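Local coordinates for UDP-L-Rhamnose Synthase (Acanthamoeba polyphaga mimivirus, PDB 7JID), which probably makes UDP-L-rhamnose as an NADP-dependent oxidoreductase of the RmlD family, binding both the UDP-sugar and the dinucleotide, at residues K5-G10 with D53-F58; R45-I50 with F95-Y100; N101-Y106 with D156-R161. All coordinates share one frame; numbering follows the deposited sequence.

Contact 1. Residues K5-G10 with D53-F58. With NAP (NADP nicotinamide-adenine-dinucleotide phosphate), chain D.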
loop_
_atom_site.group_PDB
_atom_site.type_symbol
_atom_site.label_atom_id
_atom_site.label_comp_id
_atom_site.label_asym_id
_atom_site.label_seq_id
_atom_site.Cartn_x
_atom_site.Cartn_y
_atom_site.Cartn_z
ATOM N N LYS A 5 1.176 -7.306 30.327
ATOM C CA LYS A 5 2.151 -7.868 29.350
ATOM C C LYS A 5 2.032 -7.108 28.024
ATOM O O LYS A 5 0.938 -7.103 27.457
ATOM C CB LYS A 5 1.885 -9.355 29.109
ATOM C CG LYS A 5 2.998 -10.053 28.346
ATOM C CD LYS A 5 2.697 -11.475 27.986
ATOM C CE LYS A 5 2.891 -12.422 29.147
ATOM N NZ LYS A 5 3.081 -13.803 28.648
ATOM N N TRP A 6 3.134 -6.500 27.585
ATOM C CA TRP A 6 3.186 -5.609 26.397
ATOM C C TRP A 6 4.100 -6.239 25.352
ATOM O O TRP A 6 5.328 -6.411 25.638
ATOM C CB TRP A 6 3.695 -4.227 26.784
ATOM C CG TRP A 6 2.900 -3.482 27.813
ATOM C CD1 TRP A 6 2.782 -3.797 29.137
ATOM C CD2 TRP A 6 2.181 -2.249 27.636
ATOM N NE1 TRP A 6 1.988 -2.891 29.779
ATOM C CE2 TRP A 6 1.642 -1.890 28.892
ATOM C CE3 TRP A 6 1.954 -1.388 26.551
ATOM C CZ2 TRP A 6 0.879 -0.738 29.086
ATOM C CZ3 TRP A 6 1.160 -0.279 26.735
ATOM C CH2 TRP A 6 0.672 0.075 27.992
ATOM N N LEU A 7 3.533 -6.609 24.208
ATOM C CA LEU A 7 4.322 -7.145 23.085
ATOM C C LEU A 7 4.707 -5.970 22.174
ATOM O O LEU A 7 3.781 -5.332 21.678
ATOM C CB LEU A 7 3.490 -8.180 22.332
ATOM C CG LEU A 7 4.160 -8.766 21.095
ATOM C CD1 LEU A 7 5.454 -9.472 21.468
ATOM C CD2 LEU A 7 3.228 -9.686 20.369
ATOM N N ILE A 8 5.997 -5.759 21.996
ATOM C CA ILE A 8 6.521 -4.563 21.272
ATOM C C ILE A 8 7.193 -5.023 19.980
ATOM O O ILE A 8 8.254 -5.666 20.037
ATOM C CB ILE A 8 7.479 -3.743 22.158
ATOM C CG1 ILE A 8 6.897 -3.416 23.546
ATOM C CG2 ILE A 8 7.923 -2.479 21.411
ATOM C CD1 ILE A 8 5.548 -2.737 23.517
ATOM N N PHE A 9 6.654 -4.554 18.869
ATOM C CA PHE A 9 7.273 -4.656 17.531
ATOM C C PHE A 9 8.116 -3.401 17.305
ATOM O O PHE A 9 7.625 -2.310 17.626
ATOM C CB PHE A 9 6.191 -4.755 16.463
ATOM C CG PHE A 9 5.541 -6.113 16.414
ATOM C CD1 PHE A 9 5.976 -7.098 15.541
ATOM C CD2 PHE A 9 4.485 -6.403 17.266
ATOM C CE1 PHE A 9 5.390 -8.352 15.545
ATOM C CE2 PHE A 9 3.890 -7.653 17.258
ATOM C CZ PHE A 9 4.337 -8.626 16.384
ATOM N N GLY A 10 9.355 -3.557 16.860
ATOM C CA GLY A 10 10.301 -2.435 16.749
ATOM C C GLY A 10 10.979 -2.129 18.075
ATOM O O GLY A 10 11.476 -0.996 18.285
ATOM N N ASP A 53 -1.442 -8.317 26.759
ATOM C CA ASP A 53 -2.557 -7.406 27.098
ATOM C C ASP A 53 -2.561 -6.202 26.151
ATOM O O ASP A 53 -3.626 -5.659 25.893
ATOM C CB ASP A 53 -2.437 -6.932 28.550
ATOM C CG ASP A 53 -2.470 -8.097 29.534
ATOM O OD1 ASP A 53 -3.516 -8.728 29.581
ATOM O OD2 ASP A 53 -1.428 -8.391 30.139
ATOM N N ARG A 54 -1.385 -5.873 25.638
ATOM C CA ARG A 54 -1.217 -4.705 24.743
ATOM C C ARG A 54 -0.194 -5.089 23.691
ATOM O O ARG A 54 0.837 -5.714 24.045
ATOM C CB ARG A 54 -0.722 -3.479 25.514
ATOM C CG ARG A 54 -1.638 -2.925 26.598
ATOM C CD ARG A 54 -3.017 -2.508 26.104
ATOM N NE ARG A 54 -3.732 -1.903 27.227
ATOM C CZ ARG A 54 -4.476 -2.600 28.104
ATOM N NH1 ARG A 54 -4.600 -3.910 27.958
ATOM N NH2 ARG A 54 -5.036 -1.988 29.138
ATOM N N VAL A 55 -0.397 -4.614 22.468
ATOM C CA VAL A 55 0.633 -4.675 21.401
ATOM C C VAL A 55 0.958 -3.237 20.977
ATOM O O VAL A 55 0.042 -2.417 20.886
ATOM C CB VAL A 55 0.138 -5.538 20.230
ATOM C CG1 VAL A 55 1.139 -5.572 19.091
ATOM C CG2 VAL A 55 -0.167 -6.961 20.710
ATOM N N MET A 56 2.219 -2.986 20.727
ATOM C CA MET A 56 2.625 -1.666 20.164
ATOM C C MET A 56 3.520 -1.880 18.958
ATOM O O MET A 56 4.326 -2.804 18.942
ATOM C CB MET A 56 3.334 -0.779 21.188
ATOM C CG MET A 56 2.643 -0.722 22.558
ATOM S SD MET A 56 3.360 0.510 23.691
ATOM C CE MET A 56 2.451 1.943 23.116
ATOM N N SER A 57 3.374 -0.979 17.996
ATOM C CA SER A 57 4.121 -0.966 16.726
ATOM C C SER A 57 4.988 0.302 16.661
ATOM O O SER A 57 4.432 1.414 16.511
ATOM C CB SER A 57 3.218 -1.048 15.534
ATOM O OG SER A 57 3.998 -1.016 14.336
ATOM N N PHE A 58 6.294 0.109 16.687
ATOM C CA PHE A 58 7.313 1.164 16.452
ATOM C C PHE A 58 8.156 0.805 15.249
ATOM O O PHE A 58 9.380 0.928 15.335
ATOM C CB PHE A 58 8.124 1.409 17.717
ATOM C CG PHE A 58 7.253 1.727 18.897
ATOM C CD1 PHE A 58 6.468 2.863 18.900
ATOM C CD2 PHE A 58 7.125 0.832 19.952
ATOM C CE1 PHE A 58 5.606 3.152 19.947
ATOM C CE2 PHE A 58 6.288 1.141 21.015
ATOM C CZ PHE A 58 5.505 2.265 20.996
HETATM P PA NAP D . 14.142 2.954 13.757
HETATM O O1A NAP D . 15.189 3.239 14.808
HETATM O O2A NAP D . 14.585 2.646 12.360
HETATM O O5B NAP D . 13.313 1.763 14.390
HETATM C C5B NAP D . 12.440 0.977 13.577
HETATM C C4B NAP D . 12.349 -0.482 14.000
HETATM O O4B NAP D . 11.345 -1.170 13.267
HETATM C C3B NAP D . 13.689 -1.156 13.737
HETATM O O3B NAP D . 13.983 -1.817 14.990
HETATM C C2B NAP D . 13.350 -2.137 12.622
HETATM O O2B NAP D . 14.027 -3.335 12.855
HETATM C C1B NAP D . 11.856 -2.403 12.799
HETATM N N9A NAP D . 11.099 -2.891 11.662
HETATM C C8A NAP D . 10.962 -2.309 10.479
HETATM N N7A NAP D . 10.153 -3.024 9.694
HETATM C C5A NAP D . 9.774 -4.101 10.396
HETATM C C6A NAP D . 8.970 -5.225 10.112
HETATM N N6A NAP D . 8.413 -5.328 8.927
HETATM N N1A NAP D . 8.838 -6.161 11.115
HETATM C C2A NAP D . 9.426 -5.974 12.305
HETATM N N3A NAP D . 10.217 -4.949 12.659
HETATM C C4A NAP D . 10.382 -3.994 11.705
HETATM O O3 NAP D . 13.025 4.099 13.567
HETATM P PN NAP D . 12.271 4.939 14.736
HETATM O O1N NAP D . 12.638 6.356 14.330
HETATM O O2N NAP D . 12.352 4.384 16.096
HETATM O O5D NAP D . 10.780 4.821 14.213
HETATM C C5D NAP D . 9.743 3.919 14.572
HETATM C C4D NAP D . 8.674 3.956 13.439
HETATM O O4D NAP D . 7.470 4.366 14.006
HETATM C C3D NAP D . 9.061 5.018 12.432
HETATM O O3D NAP D . 8.241 4.965 11.204
HETATM C C2D NAP D . 8.840 6.173 13.436
HETATM O O2D NAP D . 8.732 7.517 12.945
HETATM C C1D NAP D . 7.554 5.791 14.121
HETATM P P2B NAP D . 15.032 -3.933 11.782
HETATM O O1X NAP D . 16.301 -3.201 11.852
HETATM O O2X NAP D . 15.167 -5.322 12.433
HETATM O O3X NAP D . 14.463 -3.975 10.359
#
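The six-membered ring of Trp6 lies against Arg54, whose CG sits 3.8 Å from the ring centroid, almost straight over one face, in a CH-pi contact. Met56 SD approaches Trp6 CE3 obliquely at 3.7 Å, a Met-aromatic contact. Trp6 CG stands beside its own backbone N (chi1 -59°), which brings the ring across to the neighbouring strand, face against Arg54. This face is packed tightly: Ile8 CD1 runs alongside Met56 CG at 3.7 Å, and Ile8 CG2 meets the edge of the Phe58 ring at CD2. On the reverse face, with Leu7, Val55 and Phe9, the packing between the strands is looser, Leu7 CB and Val55 CG2 being 4.2 Å apart. The partly exposed end is polar. Lys5 N bonds to the anti lone pair of Asp53 OD2 at 2.8 Å, and Lys5 O accepts from both Asp53 N and Arg54 N; Lys5 NZ turns away to Ile50 O. Parallel backbone bonds continue to Phe58 N and Phe9 O, 2.9 Å apart. There Phe58 O approaches NADP C5D at 3.1 Å, and Gly10 opens the turn whose Trp14 and Ile15 amides bind the cofactor. Strands 5-9 and 54-57 are thus the first and third of a Rossmann fold.

Contact 2. Residues R45-I50 with F95-Y100; sequences REISEI and FICQKY
Tyr100 OH, at the far end of a ring that packs on Ile47, hydrogen-bonds to Glu44 OE2, and Lys99 NZ forms a salt bridge to the same oxygen. The carboxylate just ahead of 45-50 is thus gripped twice by the end of 95-100, which would be expected to stabilise its negative charge. The two helices, 40-50 and 79-99, lie side by side on one face of the Rossmann sheet, and between them the contact is apolar and small, 210 Å² in all. Ile47 carries the largest share of it, with two separate branches. Its CG2 rests over one face of the Tyr100 ring, 4.0 Å from Tyr100 CG. The other branch is extended (chi2 177°), which brings Ile47 CD1 against two residues of the facing helix, 3.8 Å from Ile96 CG2 and 3.9 Å from Cys97 SG. The Tyr100 ring is met in its plane by the carbonyl oxygen of Ile96, four residues earlier in the chain, while Ile47 comes over a face. The backbones come to 7.8 Å at Ser48 CA and Tyr100 CA, so side chains alone make the contact. Beyond the contact, Phe95 stacks on Phe152 of the second subunit, placing this helix at the dimer interface. On the partly exposed side Ser48 adds a lighter touch, its CB approaching the ring obliquely and lying 3.8 Å from Tyr100 OH.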
loop_
_atom_site.group_PDB
_atom_site.type_symbol
_atom_site.label_atom_id
_atom_site.label_comp_id
_atom_site.label_asym_id
_atom_site.label_seq_id
_atom_site.Cartn_x
_atom_site.Cartn_y
_atom_site.Cartn_z
ATOM N N ARG A 45 0.913 -16.527 15.230
ATOM C CA ARG A 45 1.451 -17.569 16.141
ATOM C C ARG A 45 2.004 -16.878 17.393
ATOM O O ARG A 45 1.730 -17.375 18.516
ATOM C CB ARG A 45 2.501 -18.439 15.447
ATOM C CG ARG A 45 1.934 -19.451 14.455
ATOM C CD ARG A 45 3.037 -20.428 14.010
ATOM N NE ARG A 45 4.151 -19.828 13.272
ATOM C CZ ARG A 45 4.144 -19.539 11.961
ATOM N NH1 ARG A 45 3.074 -19.785 11.222
ATOM N NH2 ARG A 45 5.207 -18.996 11.391
ATOM N N GLU A 46 2.757 -15.788 17.235
ATOM C CA GLU A 46 3.418 -15.108 18.382
ATOM C C GLU A 46 2.346 -14.532 19.306
ATOM O O GLU A 46 2.468 -14.701 20.540
ATOM C CB GLU A 46 4.399 -14.029 17.942
ATOM C CG GLU A 46 5.159 -13.425 19.104
ATOM C CD GLU A 46 6.415 -12.687 18.695
ATOM O OE1 GLU A 46 6.377 -12.030 17.641
ATOM O OE2 GLU A 46 7.434 -12.767 19.397
ATOM N N ILE A 47 1.345 -13.872 18.751
ATOM C CA ILE A 47 0.263 -13.225 19.538
ATOM C C ILE A 47 -0.570 -14.298 20.238
ATOM O O ILE A 47 -0.894 -14.111 21.417
ATOM C CB ILE A 47 -0.566 -12.304 18.639
ATOM C CG1 ILE A 47 0.256 -11.041 18.405
ATOM C CG2 ILE A 47 -1.913 -12.003 19.238
ATOM C CD1 ILE A 47 -0.359 -10.027 17.480
ATOM N N SER A 48 -0.860 -15.391 19.542
ATOM C CA SER A 48 -1.690 -16.488 20.085
ATOM C C SER A 48 -0.962 -17.140 21.260
ATOM O O SER A 48 -1.671 -17.535 22.215
ATOM C CB SER A 48 -2.027 -17.471 18.992
ATOM O OG SER A 48 -2.868 -18.480 19.524
ATOM N N GLU A 49 0.368 -17.236 21.207
ATOM C CA GLU A 49 1.226 -17.907 22.230
ATOM C C GLU A 49 1.529 -16.948 23.395
ATOM O O GLU A 49 1.383 -17.350 24.569
ATOM C CB GLU A 49 2.538 -18.418 21.632
ATOM C CG GLU A 49 3.673 -18.453 22.644
ATOM C CD GLU A 49 4.853 -19.382 22.403
ATOM O OE1 GLU A 49 4.708 -20.604 22.644
ATOM O OE2 GLU A 49 5.943 -18.873 22.043
ATOM N N ILE A 50 1.951 -15.719 23.106
ATOM C CA ILE A 50 2.362 -14.749 24.165
ATOM C C ILE A 50 1.131 -14.269 24.953
ATOM O O ILE A 50 1.308 -13.986 26.144
ATOM C CB ILE A 50 3.159 -13.573 23.564
ATOM C CG1 ILE A 50 4.504 -14.026 22.986
ATOM C CG2 ILE A 50 3.336 -12.454 24.589
ATOM C CD1 ILE A 50 5.410 -14.766 23.959
ATOM N N PHE A 95 -4.983 -6.252 11.680
ATOM C CA PHE A 95 -5.951 -7.343 11.423
ATOM C C PHE A 95 -5.859 -8.356 12.557
ATOM O O PHE A 95 -6.899 -8.835 13.031
ATOM C CB PHE A 95 -5.682 -8.072 10.113
ATOM C CG PHE A 95 -6.246 -7.368 8.904
ATOM C CD1 PHE A 95 -7.595 -7.217 8.739
ATOM C CD2 PHE A 95 -5.412 -6.839 7.938
ATOM C CE1 PHE A 95 -8.131 -6.526 7.665
ATOM C CE2 PHE A 95 -5.943 -6.194 6.842
ATOM C CZ PHE A 95 -7.291 -6.008 6.702
ATOM N N ILE A 96 -4.654 -8.736 12.920
ATOM C CA ILE A 96 -4.448 -9.852 13.893
ATOM C C ILE A 96 -4.764 -9.361 15.301
ATOM O O ILE A 96 -5.476 -10.089 16.050
ATOM C CB ILE A 96 -3.038 -10.436 13.754
ATOM C CG1 ILE A 96 -2.834 -11.114 12.388
ATOM C CG2 ILE A 96 -2.772 -11.417 14.882
ATOM C CD1 ILE A 96 -1.374 -11.408 12.104
ATOM N N CYS A 97 -4.340 -8.158 15.694
ATOM C CA CYS A 97 -4.719 -7.635 17.041
ATOM C C CYS A 97 -6.242 -7.547 17.155
ATOM O O CYS A 97 -6.754 -7.974 18.206
ATOM C CB CYS A 97 -4.026 -6.319 17.358
ATOM S SG CYS A 97 -2.279 -6.594 17.611
ATOM N N GLN A 98 -6.932 -7.090 16.111
ATOM C CA GLN A 98 -8.399 -6.959 16.098
ATOM C C GLN A 98 -9.018 -8.337 16.306
ATOM O O GLN A 98 -9.952 -8.471 17.141
ATOM C CB GLN A 98 -8.855 -6.343 14.794
ATOM C CG GLN A 98 -10.359 -6.184 14.732
ATOM C CD GLN A 98 -10.792 -5.596 13.422
ATOM O OE1 GLN A 98 -10.630 -6.184 12.339
ATOM N NE2 GLN A 98 -11.451 -4.462 13.522
ATOM N N LYS A 99 -8.532 -9.340 15.581
ATOM C CA LYS A 99 -9.119 -10.693 15.685
ATOM C C LYS A 99 -9.027 -11.178 17.128
ATOM O O LYS A 99 -10.043 -11.757 17.591
ATOM C CB LYS A 99 -8.402 -11.654 14.741
ATOM C CG LYS A 99 -8.684 -13.136 14.981
ATOM C CD LYS A 99 -8.032 -14.023 13.915
ATOM C CE LYS A 99 -8.265 -15.505 14.128
ATOM N NZ LYS A 99 -7.615 -16.316 13.065
ATOM N N TYR A 100 -7.875 -10.995 17.787
ATOM C CA TYR A 100 -7.611 -11.442 19.182
ATOM C C TYR A 100 -8.182 -10.432 20.210
ATOM O O TYR A 100 -8.007 -10.675 21.427
ATOM C CB TYR A 100 -6.129 -11.790 19.348
ATOM C CG TYR A 100 -5.765 -13.088 18.685
ATOM C CD1 TYR A 100 -5.843 -14.286 19.376
ATOM C CD2 TYR A 100 -5.441 -13.140 17.341
ATOM C CE1 TYR A 100 -5.568 -15.500 18.760
ATOM C CE2 TYR A 100 -5.179 -14.347 16.704
ATOM C CZ TYR A 100 -5.243 -15.531 17.420
ATOM O OH TYR A 100 -4.988 -16.711 16.788
#

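Contact 3. Residues N101-Y106 with D156-R161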
loop_
_atom_site.group_PDB
_atom_site.type_symbol
_atom_site.label_atom_id
_atom_site.label_comp_id
_atom_site.label_asym_id
_atom_site.label_seq_id
_atom_site.Cartn_x
_atom_site.Cartn_y
_atom_site.Cartn_z
ATOM N N ASN A 101 -8.811 -9.340 19.775
ATOM C CA ASN A 101 -9.383 -8.317 20.702
ATOM C C ASN A 101 -8.276 -7.787 21.610
ATOM O O ASN A 101 -8.515 -7.605 22.832
ATOM C CB ASN A 101 -10.523 -8.894 21.559
ATOM C CG ASN A 101 -11.762 -9.229 20.755
ATOM O OD1 ASN A 101 -12.187 -10.385 20.708
ATOM N ND2 ASN A 101 -12.357 -8.226 20.130
ATOM N N ILE A 102 -7.077 -7.556 21.061
ATOM C CA ILE A 102 -5.934 -7.013 21.839
ATOM C C ILE A 102 -5.661 -5.592 21.324
ATOM O O ILE A 102 -5.523 -5.410 20.112
ATOM C CB ILE A 102 -4.658 -7.866 21.781
ATOM C CG1 ILE A 102 -4.892 -9.307 22.267
ATOM C CG2 ILE A 102 -3.598 -7.184 22.609
ATOM C CD1 ILE A 102 -3.755 -10.218 21.967
ATOM N N HIS A 103 -5.669 -4.627 22.227
ATOM C CA HIS A 103 -5.451 -3.210 21.846
ATOM C C HIS A 103 -4.086 -3.071 21.161
ATOM O O HIS A 103 -3.087 -3.564 21.696
ATOM C CB HIS A 103 -5.561 -2.334 23.087
ATOM C CG HIS A 103 -5.322 -0.896 22.811
ATOM N ND1 HIS A 103 -4.055 -0.371 22.689
ATOM C CD2 HIS A 103 -6.195 0.100 22.603
ATOM C CE1 HIS A 103 -4.165 0.913 22.386
ATOM N NE2 HIS A 103 -5.466 1.239 22.344
ATOM N N LEU A 104 -4.050 -2.355 20.034
ATOM C CA LEU A 104 -2.812 -2.058 19.275
ATOM C C LEU A 104 -2.597 -0.550 19.287
ATOM O O LEU A 104 -3.523 0.169 18.932
ATOM C CB LEU A 104 -2.946 -2.556 17.847
ATOM C CG LEU A 104 -1.809 -2.186 16.882
ATOM C CD1 LEU A 104 -0.503 -2.806 17.335
ATOM C CD2 LEU A 104 -2.172 -2.664 15.501
ATOM N N THR A 105 -1.387 -0.146 19.642
ATOM C CA THR A 105 -0.879 1.219 19.390
ATOM C C THR A 105 0.015 1.149 18.153
ATOM O O THR A 105 1.034 0.488 18.207
ATOM C CB THR A 105 -0.141 1.807 20.597
ATOM O OG1 THR A 105 -0.988 1.722 21.757
ATOM C CG2 THR A 105 0.242 3.244 20.338
ATOM N N TYR A 106 -0.366 1.900 17.131
ATOM C CA TYR A 106 0.427 2.106 15.907
ATOM C C TYR A 106 1.033 3.514 15.952
ATOM O O TYR A 106 0.312 4.482 15.912
ATOM C CB TYR A 106 -0.425 1.869 14.660
ATOM C CG TYR A 106 0.195 2.429 13.409
ATOM C CD1 TYR A 106 1.369 1.884 12.892
ATOM C CD2 TYR A 106 -0.418 3.460 12.746
ATOM C CE1 TYR A 106 1.949 2.422 11.759
ATOM C CE2 TYR A 106 0.152 4.015 11.607
ATOM C CZ TYR A 106 1.309 3.453 11.099
ATOM O OH TYR A 106 1.945 3.973 10.001
ATOM N N ASP A 156 -10.300 -0.317 17.492
ATOM C CA ASP A 156 -9.370 -1.411 17.822
ATOM C C ASP A 156 -7.934 -0.929 17.837
ATOM O O ASP A 156 -7.094 -1.580 18.490
ATOM C CB ASP A 156 -9.505 -2.511 16.769
ATOM C CG ASP A 156 -10.818 -3.236 16.961
ATOM O OD1 ASP A 156 -10.915 -3.914 18.011
ATOM O OD2 ASP A 156 -11.749 -3.000 16.129
ATOM N N VAL A 157 -7.636 0.153 17.118
ATOM C CA VAL A 157 -6.214 0.594 16.978
ATOM C C VAL A 157 -6.076 2.067 17.363
ATOM O O VAL A 157 -6.900 2.883 16.907
ATOM C CB VAL A 157 -5.693 0.377 15.561
ATOM C CG1 VAL A 157 -4.308 0.963 15.358
ATOM C CG2 VAL A 157 -5.727 -1.103 15.193
ATOM N N LEU A 158 -5.043 2.369 18.113
ATOM C CA LEU A 158 -4.643 3.743 18.418
ATOM C C LEU A 158 -3.605 4.159 17.362
ATOM O O LEU A 158 -2.492 3.612 17.420
ATOM C CB LEU A 158 -4.075 3.831 19.837
ATOM C CG LEU A 158 -3.675 5.221 20.334
ATOM C CD1 LEU A 158 -4.870 6.156 20.324
ATOM C CD2 LEU A 158 -3.021 5.092 21.693
ATOM N N ASN A 159 -3.945 5.109 16.508
ATOM C CA ASN A 159 -3.085 5.612 15.412
ATOM C C ASN A 159 -2.540 6.985 15.821
ATOM O O ASN A 159 -3.257 7.967 15.714
ATOM C CB ASN A 159 -3.856 5.550 14.105
ATOM C CG ASN A 159 -3.181 6.334 13.004
ATOM O OD1 ASN A 159 -1.969 6.229 12.859
ATOM N ND2 ASN A 159 -3.982 7.012 12.208
ATOM N N LEU A 160 -1.288 7.046 16.208
ATOM C CA LEU A 160 -0.691 8.303 16.718
ATOM C C LEU A 160 0.177 8.935 15.618
ATOM O O LEU A 160 1.085 8.276 15.087
ATOM C CB LEU A 160 0.150 8.070 17.973
ATOM C CG LEU A 160 -0.643 7.519 19.156
ATOM C CD1 LEU A 160 0.266 7.321 20.340
ATOM C CD2 LEU A 160 -1.860 8.382 19.484
ATOM N N ARG A 161 -0.185 10.137 15.190
ATOM C CA ARG A 161 0.625 10.871 14.192
ATOM C C ARG A 161 1.685 11.761 14.840
ATOM O O ARG A 161 1.405 12.888 15.314
ATOM C CB ARG A 161 -0.347 11.690 13.342
ATOM C CG ARG A 161 -1.350 10.900 12.533
ATOM C CD ARG A 161 -2.127 11.927 11.754
ATOM N NE ARG A 161 -3.219 11.441 10.969
ATOM C CZ ARG A 161 -4.291 12.153 10.636
ATOM N NH1 ARG A 161 -4.475 13.359 11.156
ATOM N NH2 ARG A 161 -5.186 11.611 9.828
HETATM O O HOH W 1 -7.017 -4.330 18.373
#
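Tyr106 and Asn159 leave their strands side by side and with nearly the same first torsion, each CG anti to its backbone N (chi1 164° and 167°). Their flat groups are only 25° apart, and Asn159 OD1 comes up at the edge of the phenol, 3.2 Å from Tyr106 CD2. The amide is held by its other end, ND2 bonding to Thr213 OG1 and Asp147 OD1, which fixes which way OD1 faces. Tyr106 OH bonds to Lys143 NZ. On the same face Leu104 CD2 lies 3.9 Å from Val157 CG2, and Val157's second methyl, CG1, touches Tyr106 CB. On the opposite face of the sheet, Thr105 and Leu158 point the same way, with Leu158 CD2 against both branches of the threonine. The His103 ring meets Leu158 CB obliquely, 3.9 Å from His103 NE2, and that nitrogen bonds to Thr210 O. The parallel backbone pairing is firm in the middle: Leu158 N to Leu104 O is 2.8 Å and Tyr106 N to Leu158 O is 2.7 Å. It frays at the start, where Leu104 N reaches Asp156 O only weakly at 3.5 Å and a water donates to Asp156 O. The pair lies in the parallel Rossmann sheet, between strands 54-57 and 212-215; helices 79-99 and 138-150 cover the face of Leu104, Tyr106 and Val157.

Contacts 1 and 3 are pairings in one parallel sheet, their centres about 10 Å apart, linked by the intervening pairing of 54-57 with 103-109: Ser57 N bonds to Thr105 O at 2.8 Å. Contact 2 belongs to the helical layer on the face of Leu7 and Val55, its centre about 11 Å from that of contact 1 and about 13 Å from that of contact 3. Ile47 CG1 lies 3.8 Å from Leu7 CD2, and Cys97 SG 3.7 Å from Val55 CB. The dinucleotide touches contact 1 directly. The Tyr106 side chain of contact 3 is about 6 Å from NADP and about 8 Å from the UDP-sugar, whereas the Ile96 side chain of contact 2 stays about 12 Å from NADP.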